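Local coordinates for protein serine acetyltransferase (Entamoeba histolytica, PDB 3Q1X) that probably transfers an acetyl group from acetyl-CoA to the hydroxyl of L-serine, making O-acetylserine for cysteine biosynthesis, at residues S163-P168 against G183-E188; D48-H53 against L122-Y127; K237-I242 against N253-R258; K33-L38 against E156-Y161. All blocks are in the same frame, centred on the assembly; numbering follows the deposited sequence.

Contact 1: S163-P168 against G183-E188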
loop_
_atom_site.group_PDB
_atom_site.type_symbol
_atom_site.label_atom_id
_atom_site.label_comp_id
_atom_site.label_asym_id
_atom_site.label_seq_id
_atom_site.Cartn_x
_atom_site.Cartn_y
_atom_site.Cartn_z
ATOM N N SER A 163 -2.880 2.721 1.766
ATOM C CA SER A 163 -3.482 2.322 0.473
ATOM C C SER A 163 -4.956 2.719 0.359
ATOM O O SER A 163 -5.687 2.176 -0.481
ATOM C CB SER A 163 -3.303 0.815 0.194
ATOM O OG SER A 163 -1.979 0.389 0.445
ATOM N N ILE A 164 -5.374 3.647 1.220
ATOM C CA ILE A 164 -6.693 4.280 1.191
ATOM C C ILE A 164 -6.559 5.628 0.471
ATOM O O ILE A 164 -5.684 6.435 0.807
ATOM C CB ILE A 164 -7.263 4.480 2.615
ATOM C CG1 ILE A 164 -7.372 3.144 3.360
ATOM C CG2 ILE A 164 -8.629 5.206 2.573
ATOM C CD1 ILE A 164 -7.698 3.298 4.830
ATOM N N ASP A 165 -7.440 5.853 -0.495
ATOM C CA ASP A 165 -7.312 6.922 -1.473
ATOM C C ASP A 165 -8.526 7.827 -1.376
ATOM O O ASP A 165 -9.534 7.592 -2.036
ATOM C CB ASP A 165 -7.207 6.313 -2.884
ATOM C CG ASP A 165 -6.703 7.307 -3.931
ATOM O OD1 ASP A 165 -6.559 8.529 -3.643
ATOM O OD2 ASP A 165 -6.431 6.850 -5.065
ATOM N N ILE A 166 -8.431 8.860 -0.548
ATOM C CA ILE A 166 -9.552 9.755 -0.301
ATOM C C ILE A 166 -9.157 11.129 -0.793
ATOM O O ILE A 166 -8.222 11.735 -0.255
ATOM C CB ILE A 166 -9.909 9.851 1.211
ATOM C CG1 ILE A 166 -10.262 8.479 1.788
ATOM C CG2 ILE A 166 -11.066 10.838 1.419
ATOM C CD1 ILE A 166 -10.601 8.505 3.278
ATOM N N HIS A 167 -9.835 11.620 -1.823
ATOM C CA HIS A 167 -9.549 12.964 -2.310
ATOM C C HIS A 167 -9.929 13.997 -1.249
ATOM O O HIS A 167 -10.997 13.875 -0.643
ATOM C CB HIS A 167 -10.285 13.269 -3.614
ATOM C CG HIS A 167 -9.825 14.534 -4.258
ATOM N ND1 HIS A 167 -8.945 14.556 -5.319
ATOM C CD2 HIS A 167 -10.068 15.829 -3.944
ATOM C CE1 HIS A 167 -8.699 15.810 -5.656
ATOM N NE2 HIS A 167 -9.370 16.600 -4.840
ATOM N N PRO A 168 -9.052 14.998 -0.999
ATOM C CA PRO A 168 -9.372 15.989 0.032
ATOM C C PRO A 168 -10.698 16.722 -0.165
ATOM O O PRO A 168 -11.226 17.279 0.794
ATOM C CB PRO A 168 -8.188 16.973 -0.039
ATOM C CG PRO A 168 -7.549 16.726 -1.382
ATOM C CD PRO A 168 -7.710 15.243 -1.564
ATOM N N GLY A 183 -7.359 -0.319 -1.103
ATOM C CA GLY A 183 -8.083 -0.189 -2.370
ATOM C C GLY A 183 -9.309 0.700 -2.335
ATOM O O GLY A 183 -9.951 0.884 -3.373
ATOM N N VAL A 184 -9.662 1.223 -1.156
ATOM C CA VAL A 184 -10.719 2.227 -1.050
ATOM C C VAL A 184 -10.350 3.484 -1.840
ATOM O O VAL A 184 -9.253 4.038 -1.693
ATOM C CB VAL A 184 -11.065 2.552 0.434
ATOM C CG1 VAL A 184 -11.967 3.765 0.557
ATOM C CG2 VAL A 184 -11.715 1.349 1.082
ATOM N N VAL A 185 -11.274 3.915 -2.686
ATOM C CA VAL A 185 -11.111 5.141 -3.462
ATOM C C VAL A 185 -12.368 5.981 -3.278
ATOM O O VAL A 185 -13.483 5.522 -3.539
ATOM C CB VAL A 185 -10.847 4.856 -4.966
ATOM C CG1 VAL A 185 -10.932 6.133 -5.798
ATOM C CG2 VAL A 185 -9.490 4.202 -5.155
ATOM N N ILE A 186 -12.183 7.215 -2.821
ATOM C CA ILE A 186 -13.306 8.122 -2.588
ATOM C C ILE A 186 -12.966 9.438 -3.301
ATOM O O ILE A 186 -12.010 10.118 -2.931
ATOM C CB ILE A 186 -13.583 8.330 -1.069
ATOM C CG1 ILE A 186 -13.864 6.988 -0.366
ATOM C CG2 ILE A 186 -14.735 9.313 -0.858
ATOM C CD1 ILE A 186 -14.056 7.099 1.131
ATOM N N GLY A 187 -13.739 9.774 -4.330
ATOM C CA GLY A 187 -13.429 10.896 -5.222
ATOM C C GLY A 187 -13.679 12.305 -4.712
ATOM O O GLY A 187 -14.328 12.533 -3.674
ATOM N N GLU A 188 -13.159 13.259 -5.480
ATOM C CA GLU A 188 -13.194 14.678 -5.154
ATOM C C GLU A 188 -14.585 15.226 -4.821
ATOM O O GLU A 188 -14.723 16.123 -3.998
ATOM C CB GLU A 188 -12.594 15.472 -6.315
ATOM C CG GLU A 188 -12.548 16.990 -6.092
ATOM C CD GLU A 188 -11.709 17.714 -7.134
ATOM O OE1 GLU A 188 -11.293 18.866 -6.879
ATOM O OE2 GLU A 188 -11.454 17.133 -8.201
HETATM O O HOH W 1 -6.903 2.895 -2.784
#
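His167 and Glu188 each set CG anti to the backbone N (chi1 -170° and -179°), which sends imidazole and carboxylate chain the same way from neighbouring strands and lays one over the other. The strands are successive rungs of the left-handed beta-helix, paired in parallel as Asp165 with Val185 and Ile166 with Ile186. Asp165 makes both its backbone bonds to the one strand beside it: its N donates to Val184 O at 2.8 Å and its O accepts from Ile186 N, also at 2.8 Å. His167 N continues the pattern to Ile186 O at 2.9 Å. At the other end Gly183 N reaches Ser163 O, while a water donates to both Ser163 O and Val184 O and so bridges two carbonyls. Gly183 has a positive phi that a residue with a CB would not easily adopt.

Ile164 and Ile166 lie alongside Val184 and Ile186. Ile164, Ile166 and Val184 meet Ile178, and Ile186 meets Ala170 and Phe176; branched aliphatic chains suit this layered, buried packing, and helix 128-144 covers the two isoleucines of the first rung. On the other face Asp165 and Val185 meet His180 of the second subunit, and Ser163 OG bonds to its counterparts in both neighbouring subunits.

Tyr143 and a salt bridge to Arg222, a residue of the serine pocket, fix the Glu188 carboxylate, which stacks with the imidazole, the planes 26° apart. Glu188 CB sits 3.5 Å from the His167 ring centroid, and Pro168 CD lies against the opposite face.

Contact 2: D48-H53 against L122-Y127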
loop_
_atom_site.group_PDB
_atom_site.type_symbol
_atom_site.label_atom_id
_atom_site.label_comp_id
_atom_site.label_asym_id
_atom_site.label_seq_id
_atom_site.Cartn_x
_atom_site.Cartn_y
_atom_site.Cartn_z
ATOM N N ASP A 48 -2.519 10.747 24.955
ATOM C CA ASP A 48 -2.293 9.595 25.851
ATOM C C ASP A 48 -1.681 8.402 25.131
ATOM O O ASP A 48 -1.059 7.533 25.748
ATOM C CB ASP A 48 -3.601 9.133 26.491
ATOM C CG ASP A 48 -4.017 9.985 27.668
ATOM O OD1 ASP A 48 -3.211 10.816 28.137
ATOM O OD2 ASP A 48 -5.157 9.804 28.125
ATOM N N PHE A 49 -1.873 8.362 23.821
ATOM C CA PHE A 49 -1.501 7.190 23.047
ATOM C C PHE A 49 -0.227 7.404 22.263
ATOM O O PHE A 49 0.345 6.451 21.737
ATOM C CB PHE A 49 -2.662 6.792 22.133
ATOM C CG PHE A 49 -3.941 6.558 22.878
ATOM C CD1 PHE A 49 -4.189 5.333 23.484
ATOM C CD2 PHE A 49 -4.889 7.574 23.001
ATOM C CE1 PHE A 49 -5.364 5.120 24.190
ATOM C CE2 PHE A 49 -6.065 7.364 23.708
ATOM C CZ PHE A 49 -6.306 6.136 24.298
ATOM N N PHE A 50 0.223 8.655 22.204
ATOM C CA PHE A 50 1.379 9.011 21.391
ATOM C C PHE A 50 2.405 9.875 22.109
ATOM O O PHE A 50 3.431 10.225 21.523
ATOM C CB PHE A 50 0.916 9.634 20.072
ATOM C CG PHE A 50 0.054 8.717 19.269
ATOM C CD1 PHE A 50 0.620 7.631 18.602
ATOM C CD2 PHE A 50 -1.323 8.893 19.224
ATOM C CE1 PHE A 50 -0.172 6.754 17.868
ATOM C CE2 PHE A 50 -2.123 8.024 18.490
ATOM C CZ PHE A 50 -1.541 6.952 17.812
ATOM N N MET A 51 2.126 10.204 23.375
ATOM C CA MET A 51 3.093 10.891 24.247
ATOM C C MET A 51 3.313 10.142 25.566
ATOM O O MET A 51 2.409 9.463 26.067
ATOM C CB MET A 51 2.631 12.323 24.589
ATOM C CG MET A 51 1.985 13.136 23.467
ATOM S SD MET A 51 1.765 14.875 23.933
ATOM C CE MET A 51 3.465 15.419 23.818
ATOM N N LYS A 52 4.505 10.298 26.142
ATOM C CA LYS A 52 4.764 9.874 27.519
ATOM C C LYS A 52 3.876 10.693 28.459
ATOM O O LYS A 52 3.841 11.923 28.360
ATOM C CB LYS A 52 6.231 10.060 27.870
ATOM N N HIS A 53 3.157 10.005 29.349
ATOM C CA HIS A 53 2.183 10.627 30.263
ATOM C C HIS A 53 2.738 11.826 31.035
ATOM O O HIS A 53 2.025 12.805 31.276
ATOM C CB HIS A 53 1.624 9.589 31.229
ATOM N N LEU A 122 -6.565 0.453 20.522
ATOM C CA LEU A 122 -5.913 -0.206 19.373
ATOM C C LEU A 122 -6.283 0.445 18.041
ATOM O O LEU A 122 -5.466 0.500 17.107
ATOM C CB LEU A 122 -6.244 -1.702 19.322
ATOM C CG LEU A 122 -5.328 -2.482 18.369
ATOM C CD1 LEU A 122 -3.863 -2.400 18.840
ATOM C CD2 LEU A 122 -5.780 -3.913 18.259
ATOM N N ILE A 123 -7.520 0.934 17.961
ATOM C CA ILE A 123 -7.997 1.661 16.794
ATOM C C ILE A 123 -7.220 2.957 16.625
ATOM O O ILE A 123 -6.721 3.261 15.533
ATOM C CB ILE A 123 -9.525 1.920 16.887
ATOM C CG1 ILE A 123 -10.259 0.599 17.160
ATOM C CG2 ILE A 123 -10.032 2.575 15.604
ATOM C CD1 ILE A 123 -11.780 0.721 17.289
ATOM N N ILE A 124 -7.099 3.687 17.731
ATOM C CA ILE A 124 -6.315 4.908 17.810
ATOM C C ILE A 124 -4.861 4.666 17.423
ATOM O O ILE A 124 -4.299 5.419 16.642
ATOM C CB ILE A 124 -6.396 5.522 19.223
ATOM C CG1 ILE A 124 -7.848 5.951 19.495
ATOM C CG2 ILE A 124 -5.363 6.652 19.383
ATOM C CD1 ILE A 124 -8.143 6.430 20.898
ATOM N N ARG A 125 -4.274 3.602 17.959
ATOM C CA ARG A 125 -2.857 3.346 17.758
ATOM C C ARG A 125 -2.507 2.920 16.339
ATOM O O ARG A 125 -1.471 3.316 15.824
ATOM C CB ARG A 125 -2.359 2.293 18.749
ATOM C CG ARG A 125 -2.202 2.799 20.172
ATOM C CD ARG A 125 -0.929 3.601 20.336
ATOM N NE ARG A 125 0.245 2.804 20.001
ATOM C CZ ARG A 125 1.479 3.282 19.885
ATOM N NH1 ARG A 125 1.719 4.582 20.051
ATOM N NH2 ARG A 125 2.474 2.454 19.586
ATOM N N CYS A 126 -3.355 2.116 15.696
ATOM C CA CYS A 126 -2.897 1.454 14.468
ATOM C C CYS A 126 -3.939 1.094 13.414
ATOM O O CYS A 126 -3.575 0.502 12.410
ATOM C CB CYS A 126 -2.112 0.188 14.825
ATOM S SG CYS A 126 -3.165 -1.193 15.289
ATOM N N TYR A 127 -5.212 1.430 13.613
ATOM C CA TYR A 127 -6.209 1.102 12.573
ATOM C C TYR A 127 -6.040 2.046 11.375
ATOM O O TYR A 127 -6.130 3.261 11.536
ATOM C CB TYR A 127 -7.637 1.165 13.111
ATOM C CG TYR A 127 -8.174 -0.158 13.646
ATOM C CD1 TYR A 127 -9.448 -0.598 13.279
ATOM C CD2 TYR A 127 -7.414 -0.971 14.493
ATOM C CE1 TYR A 127 -9.955 -1.795 13.745
ATOM C CE2 TYR A 127 -7.920 -2.185 14.980
ATOM C CZ TYR A 127 -9.190 -2.594 14.587
ATOM O OH TYR A 127 -9.713 -3.785 15.052
#
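Arg125 NH1 donates to Phe49 O at 2.9 Å, approaching the carbonyl from nearly straight ahead, although the N-H itself is bent (140° at the hydrogen) and the oxygen lies somewhat off the guanidinium plane. The bond ties helix 120-126 to the short helix 47-50. Bent at chi2, the arginine chain brings CD to 3.4 Å from Phe49 O, and a second bend at chi3 turns the guanidinium toward it. An arginine suits the place, since its three nitrogens have separate tasks: NH2 bonds to Pro30 O and forms a salt bridge with Glu153 of the third subunit, and NE donates to Tyr79 OH of that subunit.

Beside this polar link lies an apolar one. Ile124 inserts its CG2 methyl between the two phenylalanines, 3.6 Å from Phe50 CE2 and 3.8 Å from Phe49 CG. Its CD1 settles over a face of the Phe49 ring in a CH-pi contact, 4.0 Å from the centroid. A branched chain can serve both rings at once. The Phe50 ring turns its edge to the backbone: CZ lies in plane with Ile124 O at 3.4 Å, an oxygen that also accepts a hydrogen bond from Gln131. Phe50 and Arg125 also slide past each other, ring and guanidinium planes 30° apart, with Arg125 NH1 3.6 Å from Phe50 CD1. Helix 82-113 adds Leu107 against Ile124.

The weakly positive rim of Phe50 is probably matched with a carbonyl oxygen. With carbonyls and a carboxylate round it, the Arg125 guanidinium is probably held firmly as a cation, joining two helices of one subunit to its neighbour.

Contact 3: K237-I242 against N253-R258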
loop_
_atom_site.group_PDB
_atom_site.type_symbol
_atom_site.label_atom_id
_atom_site.label_comp_id
_atom_site.label_asym_id
_atom_site.label_seq_id
_atom_site.Cartn_x
_atom_site.Cartn_y
_atom_site.Cartn_z
ATOM N N LYS A 237 -18.072 -1.359 -6.586
ATOM C CA LYS A 237 -17.666 -0.209 -7.394
ATOM C C LYS A 237 -18.878 0.667 -7.675
ATOM O O LYS A 237 -19.711 0.341 -8.527
ATOM C CB LYS A 237 -16.995 -0.637 -8.715
ATOM C CG LYS A 237 -15.813 -1.623 -8.593
ATOM C CD LYS A 237 -14.778 -1.156 -7.573
ATOM C CE LYS A 237 -13.552 -2.079 -7.525
ATOM N NZ LYS A 237 -13.860 -3.512 -7.265
ATOM N N VAL A 238 -18.960 1.779 -6.958
ATOM C CA VAL A 238 -20.090 2.698 -7.072
ATOM C C VAL A 238 -19.612 3.916 -7.846
ATOM O O VAL A 238 -18.770 4.680 -7.364
ATOM C CB VAL A 238 -20.640 3.090 -5.681
ATOM C CG1 VAL A 238 -21.921 3.909 -5.811
ATOM C CG2 VAL A 238 -20.893 1.840 -4.845
ATOM N N LEU A 239 -20.126 4.078 -9.064
ATOM C CA LEU A 239 -19.537 5.026 -9.997
ATOM C C LEU A 239 -20.521 6.029 -10.577
ATOM O O LEU A 239 -21.662 5.691 -10.893
ATOM C CB LEU A 239 -18.804 4.286 -11.126
ATOM C CG LEU A 239 -17.737 3.253 -10.721
ATOM C CD1 LEU A 239 -17.246 2.497 -11.922
ATOM C CD2 LEU A 239 -16.550 3.884 -9.990
ATOM N N GLY A 240 -20.057 7.267 -10.716
ATOM C CA GLY A 240 -20.824 8.308 -11.388
ATOM C C GLY A 240 -21.557 9.232 -10.440
ATOM O O GLY A 240 -21.596 9.001 -9.224
ATOM N N ASN A 241 -22.141 10.285 -11.008
ATOM C CA ASN A 241 -22.927 11.244 -10.247
ATOM C C ASN A 241 -24.296 10.639 -9.940
ATOM O O ASN A 241 -25.310 11.005 -10.542
ATOM C CB ASN A 241 -23.063 12.563 -11.024
ATOM C CG ASN A 241 -23.864 13.619 -10.263
ATOM O OD1 ASN A 241 -24.104 13.497 -9.056
ATOM N ND2 ASN A 241 -24.287 14.661 -10.975
ATOM N N ILE A 242 -24.304 9.705 -8.997
ATOM C CA ILE A 242 -25.497 8.944 -8.646
ATOM C C ILE A 242 -25.793 9.111 -7.161
ATOM O O ILE A 242 -24.915 9.499 -6.387
ATOM C CB ILE A 242 -25.339 7.442 -8.998
ATOM C CG1 ILE A 242 -24.113 6.842 -8.288
ATOM C CG2 ILE A 242 -25.275 7.252 -10.523
ATOM C CD1 ILE A 242 -24.009 5.336 -8.388
ATOM N N ASN A 253 -18.385 -7.151 -4.427
ATOM C CA ASN A 253 -18.088 -7.062 -5.860
ATOM C C ASN A 253 -19.172 -6.422 -6.740
ATOM O O ASN A 253 -19.148 -6.574 -7.960
ATOM C CB ASN A 253 -17.686 -8.438 -6.415
ATOM C CG ASN A 253 -16.252 -8.811 -6.076
ATOM O OD1 ASN A 253 -15.537 -8.052 -5.420
ATOM N ND2 ASN A 253 -15.825 -9.986 -6.527
ATOM N N CYS A 254 -20.108 -5.703 -6.125
ATOM C CA CYS A 254 -21.209 -5.094 -6.872
ATOM C C CYS A 254 -20.774 -3.910 -7.728
ATOM O O CYS A 254 -19.923 -3.118 -7.340
ATOM C CB CYS A 254 -22.356 -4.695 -5.941
ATOM S SG CYS A 254 -23.488 -6.054 -5.558
ATOM N N TRP A 255 -21.386 -3.811 -8.899
ATOM C CA TRP A 255 -21.080 -2.789 -9.876
ATOM C C TRP A 255 -22.306 -1.874 -9.974
ATOM O O TRP A 255 -23.312 -2.229 -10.589
ATOM C CB TRP A 255 -20.716 -3.500 -11.188
ATOM C CG TRP A 255 -20.722 -2.732 -12.471
ATOM C CD1 TRP A 255 -21.042 -3.232 -13.708
ATOM C CD2 TRP A 255 -20.375 -1.359 -12.676
ATOM N NE1 TRP A 255 -20.922 -2.257 -14.661
ATOM C CE2 TRP A 255 -20.521 -1.095 -14.058
ATOM C CE3 TRP A 255 -19.966 -0.322 -11.832
ATOM C CZ2 TRP A 255 -20.266 0.157 -14.610
ATOM C CZ3 TRP A 255 -19.725 0.920 -12.383
ATOM C CH2 TRP A 255 -19.870 1.150 -13.760
ATOM N N ILE A 256 -22.221 -0.711 -9.329
ATOM C CA ILE A 256 -23.372 0.193 -9.198
ATOM C C ILE A 256 -23.218 1.477 -10.019
ATOM O O ILE A 256 -22.305 2.278 -9.803
ATOM C CB ILE A 256 -23.737 0.458 -7.710
ATOM C CG1 ILE A 256 -24.231 -0.849 -7.073
ATOM C CG2 ILE A 256 -24.798 1.550 -7.592
ATOM C CD1 ILE A 256 -24.439 -0.799 -5.580
ATOM N N ASP A 257 -24.151 1.642 -10.955
ATOM C CA ASP A 257 -24.058 2.592 -12.053
ATOM C C ASP A 257 -25.190 3.613 -12.007
ATOM O O ASP A 257 -25.175 4.612 -12.735
ATOM C CB ASP A 257 -24.179 1.805 -13.362
ATOM C CG ASP A 257 -23.147 2.200 -14.393
ATOM O OD1 ASP A 257 -22.410 3.191 -14.181
ATOM O OD2 ASP A 257 -23.063 1.495 -15.421
ATOM N N ARG A 258 -26.183 3.341 -11.163
ATOM C CA ARG A 258 -27.402 4.137 -11.119
ATOM C C ARG A 258 -27.847 4.332 -9.674
ATOM O O ARG A 258 -27.366 3.641 -8.769
ATOM C CB ARG A 258 -28.503 3.451 -11.955
ATOM C CG ARG A 258 -29.768 4.289 -12.258
ATOM C CD ARG A 258 -29.461 5.596 -13.000
ATOM N NE ARG A 258 -29.519 6.769 -12.122
ATOM C CZ ARG A 258 -29.023 7.969 -12.427
ATOM N NH1 ARG A 258 -28.411 8.178 -13.589
ATOM N NH2 ARG A 258 -29.134 8.970 -11.562
#
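Strands 237-239 and 255-256 run parallel as adjoining rungs at the C-terminal part of the left-handed beta-helix, Lys237 pairing with Trp255 and Val238 with Ile256. Three nearly straight bonds join them: Lys237 N to Cys254 O at 2.7 Å, Ile256 N to Lys237 O at 2.8 Å and Leu239 N to Ile256 O at 2.9 Å.

Val238 and Ile256 stand side by side on one face, CG1 of the valine 4.1 Å from CG2 of the isoleucine; their beta-branched chains suit both an extended backbone and stacked packing between rungs. That same Ile256 CG2 meets Ile242 CD1 at 3.9 Å. Lys237 and Trp255 lie on the other face. The indole turns an edge to Lys237 O, which sits in its plane 3.4 Å from Trp255 CE3. Lys237 bends its chain to bring NZ to Gly235 O and to Asn253 OD1 of the second subunit, with a sulfate ion, probably from the crystallisation liquor, nearby.

Past the strands, Ile242 places CG1 between its backbone N and carbonyl carbon (chi1 57°), an arrangement in which CD1 reaches Ile256 while CG2 meets Asp257 and Arg258. The CG2 methyl lies 3.4 Å from Asp257 O and over the centre of the Arg258 guanidinium face.

Contact 4: K33-L38 against E156-Y161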
loop_
_atom_site.group_PDB
_atom_site.type_symbol
_atom_site.label_atom_id
_atom_site.label_comp_id
_atom_site.label_asym_id
_atom_site.label_seq_id
_atom_site.Cartn_x
_atom_site.Cartn_y
_atom_site.Cartn_z
ATOM N N LYS A 33 7.255 6.513 14.369
ATOM C CA LYS A 33 7.520 7.661 13.509
ATOM C C LYS A 33 6.819 7.458 12.173
ATOM O O LYS A 33 7.161 6.553 11.409
ATOM C CB LYS A 33 9.024 7.851 13.311
ATOM N N VAL A 34 5.817 8.294 11.911
ATOM C CA VAL A 34 5.088 8.268 10.644
ATOM C C VAL A 34 5.172 9.650 9.990
ATOM O O VAL A 34 5.710 10.584 10.594
ATOM C CB VAL A 34 3.609 7.841 10.838
ATOM C CG1 VAL A 34 3.525 6.390 11.329
ATOM C CG2 VAL A 34 2.882 8.782 11.785
ATOM N N PHE A 35 4.648 9.787 8.772
ATOM C CA PHE A 35 4.666 11.084 8.088
ATOM C C PHE A 35 4.128 12.239 8.939
ATOM O O PHE A 35 3.246 12.058 9.791
ATOM C CB PHE A 35 3.994 11.018 6.711
ATOM C CG PHE A 35 2.514 10.731 6.746
ATOM C CD1 PHE A 35 1.595 11.770 6.718
ATOM C CD2 PHE A 35 2.044 9.421 6.722
ATOM C CE1 PHE A 35 0.223 11.511 6.713
ATOM C CE2 PHE A 35 0.673 9.146 6.725
ATOM C CZ PHE A 35 -0.238 10.195 6.716
ATOM N N THR A 36 4.665 13.429 8.682
ATOM C CA THR A 36 4.573 14.550 9.620
ATOM C C THR A 36 3.151 14.871 10.073
ATOM O O THR A 36 2.900 14.954 11.276
ATOM C CB THR A 36 5.265 15.821 9.077
ATOM O OG1 THR A 36 6.588 15.493 8.644
ATOM C CG2 THR A 36 5.349 16.893 10.158
ATOM N N GLU A 37 2.233 15.017 9.114
ATOM C CA GLU A 37 0.862 15.438 9.407
ATOM C C GLU A 37 0.162 14.468 10.360
ATOM O O GLU A 37 -0.465 14.900 11.317
ATOM C CB GLU A 37 0.044 15.643 8.128
ATOM C CG GLU A 37 0.594 16.723 7.171
ATOM C CD GLU A 37 1.566 16.184 6.128
ATOM O OE1 GLU A 37 2.248 15.161 6.379
ATOM O OE2 GLU A 37 1.651 16.791 5.035
ATOM N N LEU A 38 0.300 13.166 10.100
ATOM C CA LEU A 38 -0.244 12.136 10.984
ATOM C C LEU A 38 0.456 12.104 12.343
ATOM O O LEU A 38 -0.216 12.050 13.364
ATOM C CB LEU A 38 -0.193 10.748 10.330
ATOM C CG LEU A 38 -0.870 9.579 11.065
ATOM C CD1 LEU A 38 -2.372 9.827 11.293
ATOM C CD2 LEU A 38 -0.648 8.278 10.298
ATOM N N GLU A 156 -1.951 11.983 -0.417
ATOM C CA GLU A 156 -1.070 10.999 -1.053
ATOM C C GLU A 156 -0.092 10.342 -0.059
ATOM O O GLU A 156 0.325 9.184 -0.249
ATOM C CB GLU A 156 -0.328 11.602 -2.248
ATOM C CG GLU A 156 -1.207 11.820 -3.492
ATOM C CD GLU A 156 -1.971 10.590 -3.941
ATOM O OE1 GLU A 156 -1.484 9.452 -3.766
ATOM O OE2 GLU A 156 -3.073 10.774 -4.490
ATOM N N SER A 157 0.260 11.064 1.006
ATOM C CA SER A 157 0.968 10.446 2.136
ATOM C C SER A 157 0.110 9.362 2.799
ATOM O O SER A 157 0.578 8.252 3.053
ATOM C CB SER A 157 1.407 11.485 3.165
ATOM O OG SER A 157 2.426 12.319 2.652
ATOM N N VAL A 158 -1.153 9.693 3.060
ATOM C CA VAL A 158 -2.131 8.719 3.550
ATOM C C VAL A 158 -2.259 7.531 2.577
ATOM O O VAL A 158 -2.202 6.368 2.992
ATOM C CB VAL A 158 -3.504 9.385 3.772
ATOM C CG1 VAL A 158 -4.570 8.338 4.004
ATOM C CG2 VAL A 158 -3.447 10.399 4.928
ATOM N N HIS A 159 -2.360 7.842 1.285
ATOM C CA HIS A 159 -2.435 6.860 0.219
ATOM C C HIS A 159 -1.278 5.844 0.288
ATOM O O HIS A 159 -1.501 4.634 0.235
ATOM C CB HIS A 159 -2.460 7.636 -1.108
ATOM C CG HIS A 159 -2.958 6.865 -2.292
ATOM N ND1 HIS A 159 -3.675 5.691 -2.197
ATOM C CD2 HIS A 159 -2.874 7.148 -3.612
ATOM C CE1 HIS A 159 -3.978 5.268 -3.411
ATOM N NE2 HIS A 159 -3.506 6.134 -4.288
ATOM N N SER A 160 -0.049 6.333 0.456
ATOM C CA SER A 160 1.136 5.457 0.530
ATOM C C SER A 160 1.164 4.614 1.804
ATOM O O SER A 160 1.551 3.443 1.789
ATOM C CB SER A 160 2.424 6.284 0.437
ATOM O OG SER A 160 2.529 6.957 -0.810
ATOM N N TYR A 161 0.744 5.230 2.907
ATOM C CA TYR A 161 0.795 4.574 4.220
ATOM C C TYR A 161 -0.270 3.479 4.441
ATOM O O TYR A 161 0.012 2.473 5.100
ATOM C CB TYR A 161 0.760 5.640 5.330
ATOM C CG TYR A 161 1.044 5.087 6.703
ATOM C CD1 TYR A 161 2.317 4.609 7.029
ATOM C CD2 TYR A 161 0.047 5.019 7.669
ATOM C CE1 TYR A 161 2.591 4.083 8.286
ATOM C CE2 TYR A 161 0.308 4.495 8.942
ATOM C CZ TYR A 161 1.583 4.041 9.240
ATOM O OH TYR A 161 1.841 3.508 10.487
HETATM O O HOH W 2 3.704 14.002 4.547
#
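Phe35 lays one face of its ring over Ser157, whose CB stands 3.7 Å from the ring centroid in a CH-pi contact, while Leu38 CB covers the opposite face. Phe35 CG lies between the backbone N and the carbonyl carbon (chi1 66°), which turns the ring from the N-cap position of helix 36-45 toward helix 150-162. Small Ser157 lets the flat ring come close to the helix surface. At its far end Phe35 CZ meets Val158 CG2 at 3.7 Å, and CE2 meets Tyr161 CB at 3.8 Å, so the ring spans residues one turn apart.

Tyr161 takes up the other flank. With CG anti to the backbone N (chi1 -170°), its side chain runs past Phe35 to Val34 and Leu38. Val34 CG1 approaches the phenol end, 3.4 Å from Tyr161 OH, and Leu38 CD2 comes to 4.1 Å from Tyr161 CE2, both aliphatic chains crossing the tyrosine at about a right angle. Helix 128-144 packs on Leu38 and Val158.

Glu37 supplies a polar margin. Its OE1 lies in the plane of the Phe35 ring at the edge and receives a hydrogen from a water at 2.6 Å, and this water is also bonded to Ser157 OG at 2.8 Å. Glu37 OE2 bonds to Tyr150. Direct meeting of the two segments is thus mostly carbon against carbon, a water adds a polar link, and the carboxylate probably draws on the slightly positive ring edge as well.

Contacts 2 and 4 belong to the helical part, contacts 1 and 3 to the left-handed beta-helix. Helix 150-162 of contact 4 leads straight into strand 165-166 of contact 1; their centres are 14 Å apart, and Asp165 OD2 packs 3.1 Å from His159 NE2. Contacts 1 and 3 share one parallel sheet, 15 Å between centres, with strand 203-205 between them. A bound serine lies about 5 Å from the side chain of Glu188, and a bound serine lies about 7 Å from that of Leu239. The serine pocket includes Ala206, His208, Arg222 and His223. Contact 2, its centre about 36 Å from that of contact 3, is nested in the chain loop closed by contact 4, and both touch the third subunit.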